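Local coordinates for trimeric intracellular cation channel type 1B.2 (Caenorhabditis elegans, PDB 5EIK), which forms a homotrimeric potassium channel of intracellular membranes that binds PIP2 and may supply counter-ion current during calcium release, at residues Y30-A33 with A34-L38; T118-P121 with V122-L126; V128-E131 with V132-H136. All blocks are in the same frame, centred on the assembly; numbering follows the deposited sequence.

Interaction 1 of 3, residues Y30-A33 with A34-L38. With DMU (decyl-beta-D-maltopyranoside), chain L.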
loop_
_atom_site.group_PDB
_atom_site.type_symbol
_atom_site.label_atom_id
_atom_site.label_comp_id
_atom_site.label_asym_id
_atom_site.label_seq_id
_atom_site.Cartn_x
_atom_site.Cartn_y
_atom_site.Cartn_z
ATOM N N TYR A 30 10.435 -8.158 28.747
ATOM C CA TYR A 30 9.296 -7.612 29.472
ATOM C C TYR A 30 8.628 -6.365 28.923
ATOM O O TYR A 30 7.395 -6.263 28.931
ATOM C CB TYR A 30 9.676 -7.406 30.937
ATOM C CG TYR A 30 9.957 -8.719 31.619
ATOM C CD1 TYR A 30 8.963 -9.692 31.721
ATOM C CD2 TYR A 30 11.226 -9.022 32.107
ATOM C CE1 TYR A 30 9.227 -10.939 32.287
ATOM C CE2 TYR A 30 11.501 -10.263 32.674
ATOM C CZ TYR A 30 10.497 -11.217 32.759
ATOM O OH TYR A 30 10.756 -12.453 33.311
ATOM N N PHE A 31 9.398 -5.401 28.456
ATOM C CA PHE A 31 8.741 -4.232 27.915
ATOM C C PHE A 31 8.121 -4.610 26.565
ATOM O O PHE A 31 7.038 -4.138 26.219
ATOM C CB PHE A 31 9.726 -3.072 27.797
ATOM C CG PHE A 31 10.116 -2.479 29.130
ATOM C CD1 PHE A 31 11.085 -3.092 29.926
ATOM C CD2 PHE A 31 9.502 -1.317 29.596
ATOM C CE1 PHE A 31 11.435 -2.550 31.165
ATOM C CE2 PHE A 31 9.842 -0.769 30.830
ATOM C CZ PHE A 31 10.812 -1.385 31.618
ATOM N N ASP A 32 8.789 -5.498 25.833
ATOM C CA ASP A 32 8.281 -5.960 24.541
ATOM C C ASP A 32 6.984 -6.749 24.716
ATOM O O ASP A 32 5.998 -6.511 24.006
ATOM C CB ASP A 32 9.317 -6.836 23.822
ATOM C CG ASP A 32 10.488 -6.030 23.272
ATOM O OD1 ASP A 32 10.351 -4.797 23.142
ATOM O OD2 ASP A 32 11.534 -6.626 22.953
ATOM N N ALA A 33 6.989 -7.683 25.664
ATOM C CA ALA A 33 5.818 -8.501 25.938
ATOM C C ALA A 33 4.615 -7.623 26.316
ATOM O O ALA A 33 3.479 -7.914 25.936
ATOM C CB ALA A 33 6.130 -9.498 27.060
ATOM N N ALA A 34 4.865 -6.551 27.060
ATOM C CA ALA A 34 3.789 -5.651 27.460
ATOM C C ALA A 34 3.143 -5.074 26.204
ATOM O O ALA A 34 1.918 -5.018 26.091
ATOM C CB ALA A 34 4.332 -4.515 28.339
ATOM N N HIS A 35 3.978 -4.634 25.267
ATOM C CA HIS A 35 3.485 -4.086 24.013
ATOM C C HIS A 35 2.709 -5.169 23.233
ATOM O O HIS A 35 1.610 -4.916 22.739
ATOM C CB HIS A 35 4.655 -3.550 23.182
ATOM C CG HIS A 35 4.292 -3.227 21.764
ATOM N ND1 HIS A 35 3.413 -2.222 21.430
ATOM C CD2 HIS A 35 4.669 -3.802 20.597
ATOM C CE1 HIS A 35 3.261 -2.194 20.119
ATOM N NE2 HIS A 35 4.010 -3.142 19.589
ATOM N N TYR A 36 3.268 -6.374 23.134
ATOM C CA TYR A 36 2.586 -7.457 22.425
ATOM C C TYR A 36 1.234 -7.771 23.056
ATOM O O TYR A 36 0.236 -7.926 22.346
ATOM C CB TYR A 36 3.424 -8.737 22.406
ATOM C CG TYR A 36 4.777 -8.580 21.767
ATOM C CD1 TYR A 36 4.957 -7.756 20.652
ATOM C CD2 TYR A 36 5.883 -9.250 22.282
ATOM C CE1 TYR A 36 6.217 -7.602 20.077
ATOM C CE2 TYR A 36 7.141 -9.108 21.718
ATOM C CZ TYR A 36 7.303 -8.283 20.620
ATOM O OH TYR A 36 8.559 -8.134 20.088
ATOM N N VAL A 37 1.208 -7.867 24.386
ATOM C CA VAL A 37 -0.029 -8.154 25.100
ATOM C C VAL A 37 -1.090 -7.111 24.792
ATOM O O VAL A 37 -2.208 -7.454 24.420
ATOM C CB VAL A 37 0.182 -8.217 26.632
ATOM C CG1 VAL A 37 -1.157 -8.366 27.338
ATOM C CG2 VAL A 37 1.062 -9.395 26.984
ATOM N N LEU A 38 -0.745 -5.839 24.941
ATOM C CA LEU A 38 -1.705 -4.782 24.663
ATOM C C LEU A 38 -2.129 -4.786 23.187
ATOM O O LEU A 38 -3.304 -4.578 22.866
ATOM C CB LEU A 38 -1.122 -3.418 25.064
ATOM C CG LEU A 38 -0.992 -3.217 26.586
ATOM C CD1 LEU A 38 -0.295 -1.896 26.919
ATOM C CD2 LEU A 38 -2.380 -3.242 27.197
HETATM C C1 DMU L . 10.565 -13.370 37.306
HETATM C C2 DMU L . 12.094 -13.643 37.263
HETATM C C3 DMU L . 12.386 -15.185 37.429
HETATM C C4 DMU L . 11.477 -15.985 36.464
HETATM O O5 DMU L . 10.091 -15.701 36.727
HETATM C C6 DMU L . 9.830 -14.334 36.342
HETATM O O7 DMU L . 13.765 -15.496 37.099
HETATM O O16 DMU L . 8.420 -14.077 36.400
HETATM C C18 DMU L . 7.871 -14.418 35.107
HETATM C C19 DMU L . 6.381 -14.065 35.107
HETATM C C22 DMU L . 5.715 -14.463 33.783
HETATM C C25 DMU L . 4.440 -13.627 33.641
HETATM C C28 DMU L . 3.440 -14.356 32.750
HETATM C C31 DMU L . 2.017 -13.929 33.135
HETATM C C34 DMU L . 1.375 -13.144 31.977
HETATM C C37 DMU L . 0.946 -11.763 32.481
HETATM C C40 DMU L . -0.558 -11.554 32.249
HETATM C C43 DMU L . -0.759 -10.562 31.104
HETATM O O49 DMU L . 10.309 -12.001 36.898
HETATM O O55 DMU L . 12.711 -12.913 38.346
HETATM C C57 DMU L . 11.725 -17.485 36.620
HETATM O O61 DMU L . 11.336 -18.117 35.390
HETATM C C5 DMU L . 16.083 -15.347 38.000
HETATM C C7 DMU L . 16.406 -16.814 37.494
HETATM C C8 DMU L . 16.012 -17.817 38.651
HETATM C C9 DMU L . 14.503 -17.610 38.971
HETATM O O1 DMU L . 14.337 -16.216 39.323
HETATM C C10 DMU L . 14.591 -15.301 38.257
HETATM O O2 DMU L . 16.184 -19.180 38.211
HETATM O O3 DMU L . 16.344 -14.582 36.747
HETATM O O4 DMU L . 17.792 -16.942 37.168
HETATM C C11 DMU L . 14.101 -18.518 40.108
HETATM O O6 DMU L . 12.743 -18.428 40.366
HETATM O O HOH W 1 10.626 -8.510 21.579
#

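Interaction 2 of 3, residues T118-P121 with V122-L126. With DMU (decyl-beta-D-maltopyranoside), chain K.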
loop_
_atom_site.group_PDB
_atom_site.type_symbol
_atom_site.label_atom_id
_atom_site.label_comp_id
_atom_site.label_asym_id
_atom_site.label_seq_id
_atom_site.Cartn_x
_atom_site.Cartn_y
_atom_site.Cartn_z
ATOM N N THR A 118 -6.575 -7.878 31.373
ATOM C CA THR A 118 -7.613 -6.861 31.302
ATOM C C THR A 118 -8.023 -6.323 32.670
ATOM O O THR A 118 -8.870 -5.440 32.761
ATOM C CB THR A 118 -8.854 -7.384 30.558
ATOM O OG1 THR A 118 -9.245 -8.651 31.102
ATOM C CG2 THR A 118 -8.551 -7.558 29.076
ATOM N N TRP A 119 -7.426 -6.857 33.732
ATOM C CA TRP A 119 -7.726 -6.381 35.078
ATOM C C TRP A 119 -7.044 -5.015 35.172
ATOM O O TRP A 119 -5.815 -4.919 35.092
ATOM C CB TRP A 119 -7.165 -7.364 36.117
ATOM C CG TRP A 119 -7.349 -6.941 37.550
ATOM C CD1 TRP A 119 -8.454 -6.354 38.098
ATOM C CD2 TRP A 119 -6.419 -7.124 38.623
ATOM N NE1 TRP A 119 -8.271 -6.160 39.446
ATOM C CE2 TRP A 119 -7.030 -6.624 39.796
ATOM C CE3 TRP A 119 -5.128 -7.665 38.708
ATOM C CZ2 TRP A 119 -6.396 -6.647 41.041
ATOM C CZ3 TRP A 119 -4.497 -7.689 39.950
ATOM C CH2 TRP A 119 -5.134 -7.181 41.099
ATOM N N PHE A 120 -7.845 -3.965 35.339
ATOM C CA PHE A 120 -7.335 -2.593 35.374
ATOM C C PHE A 120 -5.935 -2.341 35.941
ATOM O O PHE A 120 -5.089 -1.774 35.260
ATOM C CB PHE A 120 -8.323 -1.667 36.077
ATOM C CG PHE A 120 -8.094 -0.218 35.776
ATOM C CD1 PHE A 120 -8.240 0.264 34.476
ATOM C CD2 PHE A 120 -7.723 0.666 36.782
ATOM C CE1 PHE A 120 -8.025 1.607 34.180
ATOM C CE2 PHE A 120 -7.506 2.012 36.497
ATOM C CZ PHE A 120 -7.657 2.483 35.190
ATOM N N PRO A 121 -5.669 -2.751 37.189
ATOM C CA PRO A 121 -4.330 -2.512 37.746
ATOM C C PRO A 121 -3.206 -3.014 36.835
ATOM O O PRO A 121 -2.176 -2.356 36.679
ATOM C CB PRO A 121 -4.365 -3.271 39.075
ATOM C CG PRO A 121 -5.821 -3.222 39.454
ATOM C CD PRO A 121 -6.515 -3.496 38.140
ATOM N N VAL A 122 -3.415 -4.185 36.239
ATOM C CA VAL A 122 -2.423 -4.788 35.354
ATOM C C VAL A 122 -2.352 -4.065 34.011
ATOM O O VAL A 122 -1.261 -3.719 33.529
ATOM C CB VAL A 122 -2.744 -6.291 35.117
ATOM C CG1 VAL A 122 -1.789 -6.891 34.080
ATOM C CG2 VAL A 122 -2.638 -7.051 36.435
ATOM N N LYS A 123 -3.516 -3.834 33.411
ATOM C CA LYS A 123 -3.574 -3.155 32.129
ATOM C C LYS A 123 -2.866 -1.816 32.262
ATOM O O LYS A 123 -2.238 -1.332 31.319
ATOM C CB LYS A 123 -5.030 -2.940 31.704
ATOM C CG LYS A 123 -5.180 -2.256 30.354
ATOM C CD LYS A 123 -6.627 -2.248 29.899
ATOM C CE LYS A 123 -6.794 -1.476 28.598
ATOM N NZ LYS A 123 -5.957 -2.032 27.499
ATOM N N LEU A 124 -2.955 -1.235 33.452
ATOM C CA LEU A 124 -2.323 0.049 33.720
ATOM C C LEU A 124 -0.804 -0.104 33.798
ATOM O O LEU A 124 -0.054 0.741 33.299
ATOM C CB LEU A 124 -2.873 0.625 35.021
ATOM C CG LEU A 124 -2.624 2.109 35.279
ATOM C CD1 LEU A 124 -3.909 2.740 35.793
ATOM C CD2 LEU A 124 -1.480 2.284 36.270
ATOM N N GLY A 125 -0.355 -1.189 34.416
ATOM C CA GLY A 125 1.070 -1.427 34.524
ATOM C C GLY A 125 1.656 -1.714 33.155
ATOM O O GLY A 125 2.752 -1.257 32.828
ATOM N N LEU A 126 0.921 -2.472 32.346
ATOM C CA LEU A 126 1.385 -2.805 31.010
ATOM C C LEU A 126 1.503 -1.549 30.156
ATOM O O LEU A 126 2.456 -1.384 29.398
ATOM C CB LEU A 126 0.423 -3.794 30.357
ATOM C CG LEU A 126 0.342 -5.149 31.057
ATOM C CD1 LEU A 126 -0.826 -5.938 30.506
ATOM C CD2 LEU A 126 1.648 -5.902 30.877
HETATM C C1 DMU K . 14.746 -4.416 32.782
HETATM C C2 DMU K . 16.244 -4.475 33.182
HETATM C C3 DMU K . 16.477 -3.830 34.638
HETATM C C4 DMU K . 15.427 -4.349 35.599
HETATM O O5 DMU K . 14.113 -4.024 35.123
HETATM C C6 DMU K . 13.837 -4.840 33.965
HETATM O O7 DMU K . 17.851 -4.229 35.333
HETATM O O16 DMU K . 12.460 -4.677 33.583
HETATM C C18 DMU K . 11.685 -5.597 34.365
HETATM C C19 DMU K . 10.209 -5.433 33.990
HETATM C C22 DMU K . 9.328 -5.715 35.200
HETATM C C25 DMU K . 8.246 -4.642 35.269
HETATM C C28 DMU K . 7.419 -4.856 36.537
HETATM C C31 DMU K . 6.149 -4.009 36.481
HETATM C C34 DMU K . 4.993 -4.863 35.943
HETATM C C37 DMU K . 3.652 -4.291 36.423
HETATM C C40 DMU K . 2.589 -4.495 35.336
HETATM C C43 DMU K . 1.895 -5.848 35.549
HETATM O O49 DMU K . 14.530 -5.315 31.694
HETATM O O55 DMU K . 16.994 -3.765 32.171
HETATM C C57 DMU K . 15.640 -3.711 36.970
HETATM O O61 DMU K . 14.830 -4.376 37.943
HETATM C C5 DMU K . 20.182 -3.798 34.812
HETATM C C7 DMU K . 20.698 -3.438 36.214
HETATM C C8 DMU K . 20.579 -1.994 36.508
HETATM C C9 DMU K . 19.110 -1.547 36.327
HETATM O O1 DMU K . 18.652 -1.874 35.036
HETATM C C10 DMU K . 18.751 -3.300 34.659
HETATM O O2 DMU K . 20.950 -1.769 37.816
HETATM O O3 DMU K . 20.229 -5.162 34.562
HETATM O O4 DMU K . 22.099 -3.819 36.340
HETATM C C11 DMU K . 18.916 -0.057 36.611
HETATM O O6 DMU K . 17.532 0.296 36.566
#

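Interaction 3 of 3, residues V128-E131 with V132-H136. With PT5 ([(2R)-1-octadecanoyloxy-3-[oxidanyl-[(1R,2R,3S,4R,5R,6S)-2,3,6-tris(oxidanyl)-4,5-diphosphonooxy-cyclohexyl]oxy-phospho ryl]oxy-propan-2-yl] (8Z)-icosa-5,8,11,14-tetraenoate), chain B.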
loop_
_atom_site.group_PDB
_atom_site.type_symbol
_atom_site.label_atom_id
_atom_site.label_comp_id
_atom_site.label_asym_id
_atom_site.label_seq_id
_atom_site.Cartn_x
_atom_site.Cartn_y
_atom_site.Cartn_z
ATOM N N VAL A 128 2.197 1.426 31.070
ATOM C CA VAL A 128 3.377 2.195 31.436
ATOM C C VAL A 128 4.584 1.625 30.713
ATOM O O VAL A 128 5.333 2.365 30.067
ATOM C CB VAL A 128 3.614 2.174 32.969
ATOM C CG1 VAL A 128 4.943 2.825 33.311
ATOM C CG2 VAL A 128 2.487 2.933 33.665
ATOM N N LEU A 129 4.762 0.308 30.804
ATOM C CA LEU A 129 5.885 -0.338 30.137
ATOM C C LEU A 129 5.834 -0.091 28.630
ATOM O O LEU A 129 6.866 0.143 27.995
ATOM C CB LEU A 129 5.886 -1.844 30.402
ATOM C CG LEU A 129 5.933 -2.297 31.867
ATOM C CD1 LEU A 129 6.057 -3.810 31.915
ATOM C CD2 LEU A 129 7.103 -1.655 32.587
ATOM N N LYS A 130 4.635 -0.137 28.053
ATOM C CA LYS A 130 4.508 0.083 26.621
ATOM C C LYS A 130 4.961 1.490 26.232
ATOM O O LYS A 130 5.640 1.675 25.219
ATOM C CB LYS A 130 3.067 -0.129 26.153
ATOM C CG LYS A 130 2.915 0.070 24.650
ATOM C CD LYS A 130 1.475 0.132 24.222
ATOM C CE LYS A 130 1.367 0.567 22.768
ATOM N NZ LYS A 130 -0.043 0.910 22.410
ATOM N N GLU A 131 4.587 2.485 27.030
ATOM C CA GLU A 131 4.989 3.846 26.712
ATOM C C GLU A 131 6.512 3.985 26.762
ATOM O O GLU A 131 7.104 4.713 25.969
ATOM C CB GLU A 131 4.304 4.844 27.651
ATOM C CG GLU A 131 2.799 4.937 27.431
ATOM C CD GLU A 131 2.430 5.098 25.957
ATOM O OE1 GLU A 131 3.030 5.955 25.268
ATOM O OE2 GLU A 131 1.535 4.371 25.481
ATOM N N VAL A 132 7.153 3.277 27.682
ATOM C CA VAL A 132 8.600 3.332 27.761
ATOM C C VAL A 132 9.166 2.768 26.459
ATOM O O VAL A 132 10.087 3.328 25.878
ATOM C CB VAL A 132 9.132 2.499 28.954
ATOM C CG1 VAL A 132 10.650 2.275 28.825
ATOM C CG2 VAL A 132 8.814 3.222 30.260
ATOM N N GLN A 133 8.594 1.665 25.992
ATOM C CA GLN A 133 9.063 1.030 24.769
ATOM C C GLN A 133 8.810 1.884 23.513
ATOM O O GLN A 133 9.636 1.924 22.596
ATOM C CB GLN A 133 8.411 -0.356 24.629
ATOM C CG GLN A 133 9.121 -1.278 23.649
ATOM C CD GLN A 133 8.182 -1.809 22.588
ATOM O OE1 GLN A 133 7.241 -1.116 22.186
ATOM N NE2 GLN A 133 8.431 -3.031 22.118
ATOM N N ARG A 134 7.679 2.572 23.473
ATOM C CA ARG A 134 7.363 3.432 22.338
ATOM C C ARG A 134 8.422 4.531 22.191
ATOM O O ARG A 134 8.872 4.833 21.077
ATOM C CB ARG A 134 5.995 4.086 22.519
ATOM C CG ARG A 134 5.593 4.958 21.334
ATOM C CD ARG A 134 4.501 5.942 21.706
ATOM N NE ARG A 134 3.333 5.278 22.280
ATOM C CZ ARG A 134 2.386 4.668 21.573
ATOM N NH1 ARG A 134 2.457 4.634 20.248
ATOM N NH2 ARG A 134 1.369 4.089 22.196
ATOM N N THR A 135 8.803 5.133 23.316
ATOM C CA THR A 135 9.797 6.201 23.316
ATOM C C THR A 135 11.093 5.697 22.706
ATOM O O THR A 135 11.749 6.404 21.940
ATOM C CB THR A 135 10.079 6.702 24.734
ATOM O OG1 THR A 135 8.859 7.171 25.323
ATOM C CG2 THR A 135 11.072 7.847 24.699
ATOM N N HIS A 136 11.461 4.469 23.047
ATOM C CA HIS A 136 12.669 3.865 22.500
ATOM C C HIS A 136 12.534 3.623 20.994
ATOM O O HIS A 136 13.507 3.758 20.258
ATOM C CB HIS A 136 12.957 2.526 23.188
ATOM C CG HIS A 136 14.028 1.728 22.515
ATOM N ND1 HIS A 136 15.370 1.969 22.709
ATOM C CD2 HIS A 136 13.953 0.724 21.607
ATOM C CE1 HIS A 136 16.077 1.147 21.950
ATOM N NE2 HIS A 136 15.240 0.384 21.273
HETATM O O12 PT5 B . -4.422 9.105 14.662
HETATM P P1 PT5 B . -3.960 7.965 13.768
HETATM O O13 PT5 B . -2.343 8.122 13.150
HETATM O O11 PT5 B . -4.871 7.727 12.425
HETATM O O6 PT5 B . -5.586 5.538 16.359
HETATM O O1 PT5 B . -3.913 6.557 14.482
HETATM C C1 PT5 B . -3.431 6.406 15.821
HETATM C C6 PT5 B . -4.191 5.228 16.359
HETATM C C2 PT5 B . -1.884 6.123 15.907
HETATM O O2 PT5 B . -1.544 4.988 15.088
HETATM C C3 PT5 B . -1.473 5.777 17.371
HETATM O O3 PT5 B . -0.097 5.419 17.367
HETATM C C4 PT5 B . -2.269 4.628 17.939
HETATM O O4 PT5 B . -2.018 4.510 19.306
HETATM P P4 PT5 B . -1.259 3.195 19.901
HETATM O O41 PT5 B . -1.978 1.806 19.498
HETATM O O42 PT5 B . -1.184 3.276 21.514
HETATM O O43 PT5 B . 0.137 3.159 19.337
HETATM C C5 PT5 B . -3.789 4.827 17.783
HETATM O O5 PT5 B . -4.419 3.588 18.104
HETATM P P5 PT5 B . -5.248 3.550 19.513
HETATM O O52 PT5 B . -4.947 4.796 20.458
HETATM O O51 PT5 B . -6.883 3.410 19.146
HETATM O O53 PT5 B . -4.732 2.078 20.094
HETATM C C7 PT5 B . -1.862 7.244 12.093
HETATM C C8 PT5 B . -1.089 8.129 11.099
HETATM C C9 PT5 B . -1.940 8.663 9.902
HETATM O O16 PT5 B . 0.053 7.349 10.569
HETATM C C10 PT5 B . 1.284 7.671 11.067
HETATM O O17 PT5 B . 1.703 7.290 12.146
HETATM O O18 PT5 B . -1.229 8.366 8.622
HETATM C C11 PT5 B . -1.468 9.107 7.417
HETATM O O19 PT5 B . -1.913 10.289 7.350
HETATM C C12 PT5 B . 2.112 8.560 10.138
HETATM C C13 PT5 B . 3.529 8.072 9.741
HETATM C C14 PT5 B . 4.242 9.117 8.851
HETATM C C15 PT5 B . 4.260 8.730 7.362
HETATM C C16 PT5 B . 5.160 9.658 6.495
HETATM C C17 PT5 B . 4.564 9.965 5.086
HETATM C C18 PT5 B . 5.600 9.906 3.959
HETATM C C19 PT5 B . 5.355 9.615 2.766
HETATM C C20 PT5 B . 4.839 8.434 1.928
HETATM C C21 PT5 B . 3.334 8.464 1.556
HETATM C C22 PT5 B . 2.828 7.121 0.994
HETATM C C23 PT5 B . 1.886 7.294 -0.215
HETATM C C24 PT5 B . 2.278 6.410 -1.418
HETATM C C31 PT5 B . -1.118 8.302 6.163
HETATM C C32 PT5 B . 0.399 8.353 5.822
HETATM C C33 PT5 B . 0.795 7.435 4.627
HETATM C C34 PT5 B . 1.290 6.024 5.035
HETATM C C35 PT5 B . 1.624 4.946 3.890
HETATM C C36 PT5 B . 0.748 3.945 3.523
HETATM C C37 PT5 B . 0.692 3.502 2.044
HETATM C C38 PT5 B . 0.622 2.058 2.051
HETATM C C39 PT5 B . -0.519 1.198 1.739
HETATM C C40 PT5 B . -1.675 1.104 2.684
HETATM C C25 PT5 B . 1.379 5.154 -1.537
HETATM C C26 PT5 B . 1.902 4.148 -2.575
HETATM C C41 PT5 B . -2.991 1.774 2.271
HETATM C C42 PT5 B . -4.044 1.751 3.386
HETATM C C43 PT5 B . -4.011 2.997 4.278
HETATM O O HOH W 2 5.258 0.698 22.076
#

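Interaction 1 of 3, residues Y30-A33 with A34-L38
Tyr30 O accepts a hydrogen bond from Ala34 N at 3.2 Å, one of the first i to i+4 bonds of helix 30-47, the first transmembrane helix. Tyr30 OH lies 3.6 Å from O49 of a bound decyl maltoside, a plain contact at the detergent head group. Phe31 O takes the N-H of His35, while the Phe31 side chain packs on Leu129 and Val132 of helix 120-148.

Asp32 O accepts a nearly straight bond from Tyr36 N at 2.9 Å. The same oxygen lies over one face of the Tyr36 ring, off centre toward the rim; Asp32 O is 3.2 Å from Tyr36 CD2. Tyr36 CG stands anti to its own carbonyl carbon (chi1 -59°), which swings the ring back along the helix beside Asp32. In the Asp32 carboxylate, OD1 is hydrogen-bonded to Gln133 NE2 of helix 120-148. The other oxygen, Asp32 OD2, receives a hydrogen from a water that accepts one from Tyr36 OH, linking the two side chains. Ala33 O closes the series: it is bonded to Val37 N at 2.7 Å, and Val37 CG2 touches Ala33 O at 3.0 Å.

Interaction 2 of 3, residues T118-P121 with V122-L126
The contact lies at the start of the fourth transmembrane helix, helix 120-148, probably near the cytoplasmic side. Trp119 O accepts from Lys123 N at 3.0 Å, and more weakly from Val122 N with an N-H...O angle of 127°. Phe120 O takes Leu124 N at 2.8 Å, and Pro121 O takes Gly125 N. Proline has no N-H to give, so it suits a first turn, where no earlier carbonyl of the helix needs one.

Two apolar pairs lie on the surface beside these bonds. The Trp119 indole crosses Val122 at about a right angle, with Trp119 CE3 meeting Val122 CG2 at 3.4 Å. Pro121 CD lies over one face of the same indole, toward its rim. On Phe120 the CG atom is anti to the backbone N (chi1 -162°), and this carries the ring to Leu124, whose side chain it crosses obliquely. There CE2 and CZ of Phe120 approach Leu124 CD1, at 3.7 Å for CE2.

Lys123 and Leu126 pack on helix 30-47 instead. At Gly125 the bare backbone admits a detergent tail. Gly125 CA is 3.5 Å from C40 of a bound decyl maltoside, and a neighbouring tail carbon, C43, lies 4.1 Å from Val122 CG1.

Interaction 3 of 3, residues V128-E131 with V132-H136
Glu131 and Arg134 form a salt bridge one helical turn apart. Their side chains run side by side in the same direction, with carboxylate and guanidinium planes 22° apart. Arg134 NE donates to Glu131 OE1 at 3.1 Å, on the syn side, though tilted 27° from the carboxylate plane. Arg134 NH2 bonds Glu131 OE2 more weakly. The Glu131 chain folds back at chi2 (-48°), which brings its carboxylate to the guanidinium.

Lipid phosphate is the second partner. Lys130 NZ and Arg134 NH2 both donate to O42 of the bound PIP2, each at 2.8 Å, and Arg134 NH1 reaches O43 at 2.9 Å. Lys130 NZ and Arg134 NH2 are close, consistent with the phosphate they share balancing their charge. Lys130 and Arg134 are PIP2-binding residues of the fourth transmembrane helix, spaced i to i+4 so that both face the inositol head group. Glu131 probably steadies the arginine as a second-shell residue.

Among the backbone bonds, Arg134 N donates to Lys130 O at 2.8 Å. Glu131 O accepts twice, from Thr135 N at 3.2 Å and from Thr135 OG1 at 3.1 Å, the two donors coming from opposite faces of the carbonyl plane. A water donates to Gln133 OE1 and weakly to Lys130 O, while the amide nitrogen of Gln133 turns to Asp32.

How the interactions relate
Interactions 2 and 3 follow one another on helix 120-148, with centres 15 Å apart. Interaction 1 lies on helix 30-47, which packs against both, its centre 12 Å from that of interaction 2 and 9 Å from that of interaction 3. Its seam with 118-126 is apolar in the main: Val37 CG1 lies 4.0 Å from Leu126 CD1. The seam with 128-136 is partly polar, bridged by Asp32 OD1 and Gln133 NE2 at 2.8 Å. His35 ND1 packs 3.7 Å from Lys130 CE, while His35 NE2 is hydrogen-bonded to Ser70 O. His35 thus sits beside a PIP2-binding residue. Interaction 2 is more remote, the Lys123 side chain being about 8 Å from that of Lys130.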